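Local coordinates for pectinesterase (Aspergillus niger, PDB 5C1E), which hydrolyses the methyl esters of pectin to release methanol, and is probably involved in maceration and soft-rotting of plant tissue, at residues 203-208 / 234-239; 153-158 / 175-180. All blocks are in the same frame, centred on the assembly; numbering follows the deposited sequence.

Contact 1 (203-208 / 234-239)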
# COMPACT_ATOMS: atom_id res chain seq x y z
N CYS A 203 -9.60 8.73 -2.82
CA CYS A 203 -9.51 7.92 -1.62
C CYS A 203 -10.31 8.54 -0.49
O CYS A 203 -10.80 9.67 -0.58
CB CYS A 203 -8.04 7.73 -1.21
SG CYS A 203 -7.06 6.79 -2.41
N ASN A 204 -10.43 7.78 0.58
CA ASN A 204 -11.10 8.21 1.78
C ASN A 204 -10.14 8.10 2.95
O ASN A 204 -9.68 7.00 3.30
CB ASN A 204 -12.31 7.34 2.05
CG ASN A 204 -13.13 7.84 3.21
OD1 ASN A 204 -13.38 9.05 3.33
ND2 ASN A 204 -13.55 6.93 4.07
N ILE A 205 -9.81 9.25 3.54
CA ILE A 205 -8.85 9.31 4.66
C ILE A 205 -9.67 9.52 5.95
O ILE A 205 -10.42 10.48 6.06
CB ILE A 205 -7.84 10.47 4.46
CG1 ILE A 205 -6.80 10.17 3.37
CG2 ILE A 205 -7.06 10.72 5.74
CD1 ILE A 205 -7.35 9.88 2.00
N LYS A 206 -9.52 8.62 6.92
CA LYS A 206 -10.33 8.69 8.14
C LYS A 206 -9.64 7.98 9.31
O LYS A 206 -8.70 7.22 9.11
CB LYS A 206 -11.71 8.06 7.90
CG LYS A 206 -11.63 6.62 7.40
CD LYS A 206 -13.01 5.96 7.38
CE LYS A 206 -13.07 4.78 6.42
NZ LYS A 206 -12.61 3.52 7.06
N ALA A 207 -10.12 8.25 10.52
CA ALA A 207 -9.66 7.54 11.72
C ALA A 207 -10.19 6.11 11.76
O ALA A 207 -11.26 5.80 11.23
CB ALA A 207 -10.13 8.28 12.97
N ALA A 208 -9.42 5.24 12.40
CA ALA A 208 -9.88 3.90 12.75
C ALA A 208 -11.04 4.04 13.72
O ALA A 208 -11.12 5.03 14.46
CB ALA A 208 -8.77 3.09 13.38
N SER A 234 -10.23 13.55 -3.23
CA SER A 234 -10.36 12.66 -2.09
C SER A 234 -11.12 13.29 -0.94
O SER A 234 -11.26 14.52 -0.86
CB SER A 234 -8.98 12.24 -1.57
OG SER A 234 -8.30 11.46 -2.52
N VAL A 235 -11.61 12.43 -0.06
CA VAL A 235 -12.28 12.84 1.16
C VAL A 235 -11.31 12.78 2.34
O VAL A 235 -10.73 11.72 2.64
CB VAL A 235 -13.52 11.98 1.47
CG1 VAL A 235 -14.26 12.55 2.67
CG2 VAL A 235 -14.45 11.95 0.26
N LEU A 236 -11.14 13.92 3.00
CA LEU A 236 -10.24 14.05 4.15
C LEU A 236 -11.07 14.37 5.38
O LEU A 236 -11.73 15.43 5.43
CB LEU A 236 -9.26 15.18 3.91
CG LEU A 236 -8.36 15.06 2.67
CD1 LEU A 236 -7.54 16.33 2.60
CD2 LEU A 236 -7.48 13.83 2.74
N SER A 237 -11.06 13.47 6.36
CA SER A 237 -11.84 13.69 7.58
C SER A 237 -11.17 14.72 8.49
O SER A 237 -10.05 15.19 8.21
CB SER A 237 -12.06 12.38 8.33
OG SER A 237 -10.96 12.05 9.14
N ASP A 238 -11.83 15.04 9.60
CA ASP A 238 -11.29 16.02 10.55
C ASP A 238 -10.02 15.57 11.28
O ASP A 238 -9.50 16.32 12.09
CB ASP A 238 -12.36 16.45 11.57
CG ASP A 238 -12.68 15.37 12.60
OD1 ASP A 238 -12.18 14.23 12.52
OD2 ASP A 238 -13.48 15.68 13.51
N ILE A 239 -9.51 14.38 10.99
CA ILE A 239 -8.19 14.00 11.52
C ILE A 239 -7.04 14.86 11.00
O ILE A 239 -6.01 14.97 11.66
CB ILE A 239 -7.85 12.51 11.31
CG1 ILE A 239 -7.74 12.13 9.81
CG2 ILE A 239 -8.87 11.64 12.03
CD1 ILE A 239 -7.19 10.74 9.58
O HOH W 1 -12.17 10.33 10.77
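I205 is the chief bump of this contact, and L236 and I239 form the hollow that receives it. Its two branches part at CB: CG1, anti to the carbonyl carbon (chi1 -73°), lies 3.8 Å from CD2 of L236, while I205 CG2 meets CD1 of I239, also at 3.8 Å. The I205 and L236 side chains lie alongside each other on the inner face, both touching Y231 of strand 228-232. I239, arriving after the strand has ended, instead crosses I205 at about a right angle. It too has two arms: CD1 nudges I205 and the carbonyl carbon of K206, and CG2 settles 3.7 Å from CB of A207, closing the far end of the hollow.

Beneath this packing runs a short parallel ladder. V235 uses both its backbone polar atoms on it, its N bonding to C203 O and its O receiving I205 N at 2.8 Å in a nearly straight bond (172°). S237 N then reaches I205 O less directly. Serines finish the ladder at both ends. S234 OG accepts the N-H of C203, N to OG 3.0 Å, while also bonding to Q232 O; S237 OG accepts a weak bond from I239 N and holds a water 2.7 Å away, which in turn takes the N-H of A207 where direct pairing has stopped. Aliphatic side chains aligned between adjacent parallel strands and turned inside are characteristic of coil stacking in a parallel beta-helix, the right-handed fold of pectin methylesterases.

Contact 2 (153-158 / 175-180)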
# COMPACT_ATOMS: atom_id res chain seq x y z
N ASN A 153 -8.95 0.10 -4.36
CA ASN A 153 -9.94 -0.45 -3.44
C ASN A 153 -9.32 -1.24 -2.30
O ASN A 153 -9.86 -2.27 -1.85
CB ASN A 153 -10.99 -1.27 -4.19
CG ASN A 153 -11.91 -0.39 -5.00
OD1 ASN A 153 -12.95 0.03 -4.52
ND2 ASN A 153 -11.48 -0.04 -6.22
N CYS A 154 -8.19 -0.73 -1.82
CA CYS A 154 -7.49 -1.31 -0.72
C CYS A 154 -7.75 -0.52 0.56
O CYS A 154 -8.27 0.61 0.52
CB CYS A 154 -5.98 -1.36 -0.99
SG CYS A 154 -5.47 -2.48 -2.33
N MET A 155 -7.39 -1.13 1.68
CA MET A 155 -7.45 -0.49 2.97
C MET A 155 -6.03 -0.48 3.50
O MET A 155 -5.43 -1.55 3.65
CB MET A 155 -8.38 -1.28 3.89
CG MET A 155 -8.85 -0.57 5.15
SD MET A 155 -7.58 -0.28 6.39
CE MET A 155 -7.01 -1.95 6.77
N ILE A 156 -5.49 0.71 3.75
CA ILE A 156 -4.13 0.86 4.30
C ILE A 156 -4.25 1.53 5.67
O ILE A 156 -4.71 2.68 5.77
CB ILE A 156 -3.19 1.67 3.38
CG1 ILE A 156 -3.11 1.03 2.01
CG2 ILE A 156 -1.76 1.67 3.94
CD1 ILE A 156 -3.96 1.72 0.99
N GLU A 157 -3.80 0.81 6.70
CA GLU A 157 -3.95 1.28 8.08
C GLU A 157 -2.64 1.39 8.81
O GLU A 157 -1.78 0.49 8.74
CB GLU A 157 -4.88 0.34 8.86
CG GLU A 157 -5.21 0.87 10.25
CD GLU A 157 -6.35 0.13 10.95
OE1 GLU A 157 -6.74 0.58 12.04
OE2 GLU A 157 -6.84 -0.89 10.44
N GLY A 158 -2.51 2.48 9.56
CA GLY A 158 -1.38 2.74 10.42
C GLY A 158 -1.45 4.12 11.02
O GLY A 158 -2.49 4.79 10.97
N ASP A 175 -9.31 3.14 1.13
CA ASP A 175 -9.56 3.68 2.45
C ASP A 175 -8.23 3.73 3.15
O ASP A 175 -7.56 2.71 3.31
CB ASP A 175 -10.58 2.83 3.23
CG ASP A 175 -12.01 3.02 2.73
OD1 ASP A 175 -12.36 4.10 2.23
OD2 ASP A 175 -12.80 2.07 2.85
N ILE A 176 -7.83 4.93 3.56
CA ILE A 176 -6.58 5.15 4.23
C ILE A 176 -6.94 5.53 5.66
O ILE A 176 -7.57 6.58 5.90
CB ILE A 176 -5.75 6.22 3.49
CG1 ILE A 176 -5.35 5.68 2.12
CG2 ILE A 176 -4.55 6.66 4.31
CD1 ILE A 176 -4.79 6.71 1.17
N VAL A 177 -6.59 4.65 6.59
CA VAL A 177 -7.16 4.63 7.94
C VAL A 177 -6.07 4.83 8.98
O VAL A 177 -5.22 3.97 9.15
CB VAL A 177 -7.88 3.30 8.19
CG1 VAL A 177 -8.57 3.30 9.56
CG2 VAL A 177 -8.90 3.01 7.08
N SER A 178 -6.11 5.95 9.70
CA SER A 178 -5.13 6.21 10.76
C SER A 178 -5.58 5.63 12.10
O SER A 178 -6.71 5.92 12.55
CB SER A 178 -4.86 7.72 10.92
OG SER A 178 -3.99 8.24 9.93
N ASN A 179 -4.71 4.85 12.75
CA ASN A 179 -5.00 4.28 14.08
C ASN A 179 -4.16 4.90 15.20
O ASN A 179 -4.06 4.35 16.30
CB ASN A 179 -4.86 2.75 14.09
CG ASN A 179 -3.49 2.27 13.64
OD1 ASN A 179 -2.61 3.08 13.40
ND2 ASN A 179 -3.32 0.97 13.53
N GLY A 180 -3.56 6.05 14.90
CA GLY A 180 -2.72 6.79 15.85
C GLY A 180 -2.28 8.09 15.22
O GLY A 180 -2.46 8.30 14.02
O HOH W 2 -5.29 -0.97 14.65
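V177 packs from the neighbouring strand against both M155 and E157, on the same face of the sheet, and each of its methyl groups has a different neighbour. CG2 lies 3.6 Å from SD of M155, whose chain bends at chi2 and chi3 (-69° and -60°) to bring the sulfur across obliquely. CG1 faces the carboxylate end of the extended E157 more loosely, 4.1 Å from its CD. The V177 backbone is equally engaged: its N bonds to I156 O at 2.8 Å, and its O takes both the N-H of G158 and a CA-H...O contact from E157.

D175 starts the parallel register. Its N bonds to C154 O, and its O is shared by I156 N, at 2.9 Å, and the CA-H of M155; its carboxylate turns to another partner, OD2 bonding to the hydroxyl of Y69.

At the other end G158 brings only backbone to the contact. N179 N reaches G158 O at 2.8 Å, but from well above the carbonyl plane, while the CA of S178 sends a CA-H...O contact to the same oxygen 3.0 Å away. N179 ND2 bonds to G137 O and to a water that makes a weak bond with E157 OE1.

Such an in-register parallel ladder joins successive coils of a beta-helix, here just before the turn that carries D161, the predicted active-site aspartate.

How the contacts relate
Contacts 1 and 2 lie in one parallel sheet, their centres about 9 Å apart, and follow each other along the chain: 153-158 pairs with 175-180 before 203-208 pairs with 234-239. Strands 155-158, 175-178, 204-207 and 235-236 are consecutive in that sheet, so each contact joins a coil of the beta-helix to the next. The joint between the contacts is of the same kind, with probable hydrogen bonds from I176 N to N204 O and from A208 N to S178 O, both 2.8 Å. Contact 2 lies among the inner strands of the sheet, near the predicted active site, whereas contact 1 includes 235-236, an outermost strand of the sheet, away from that site.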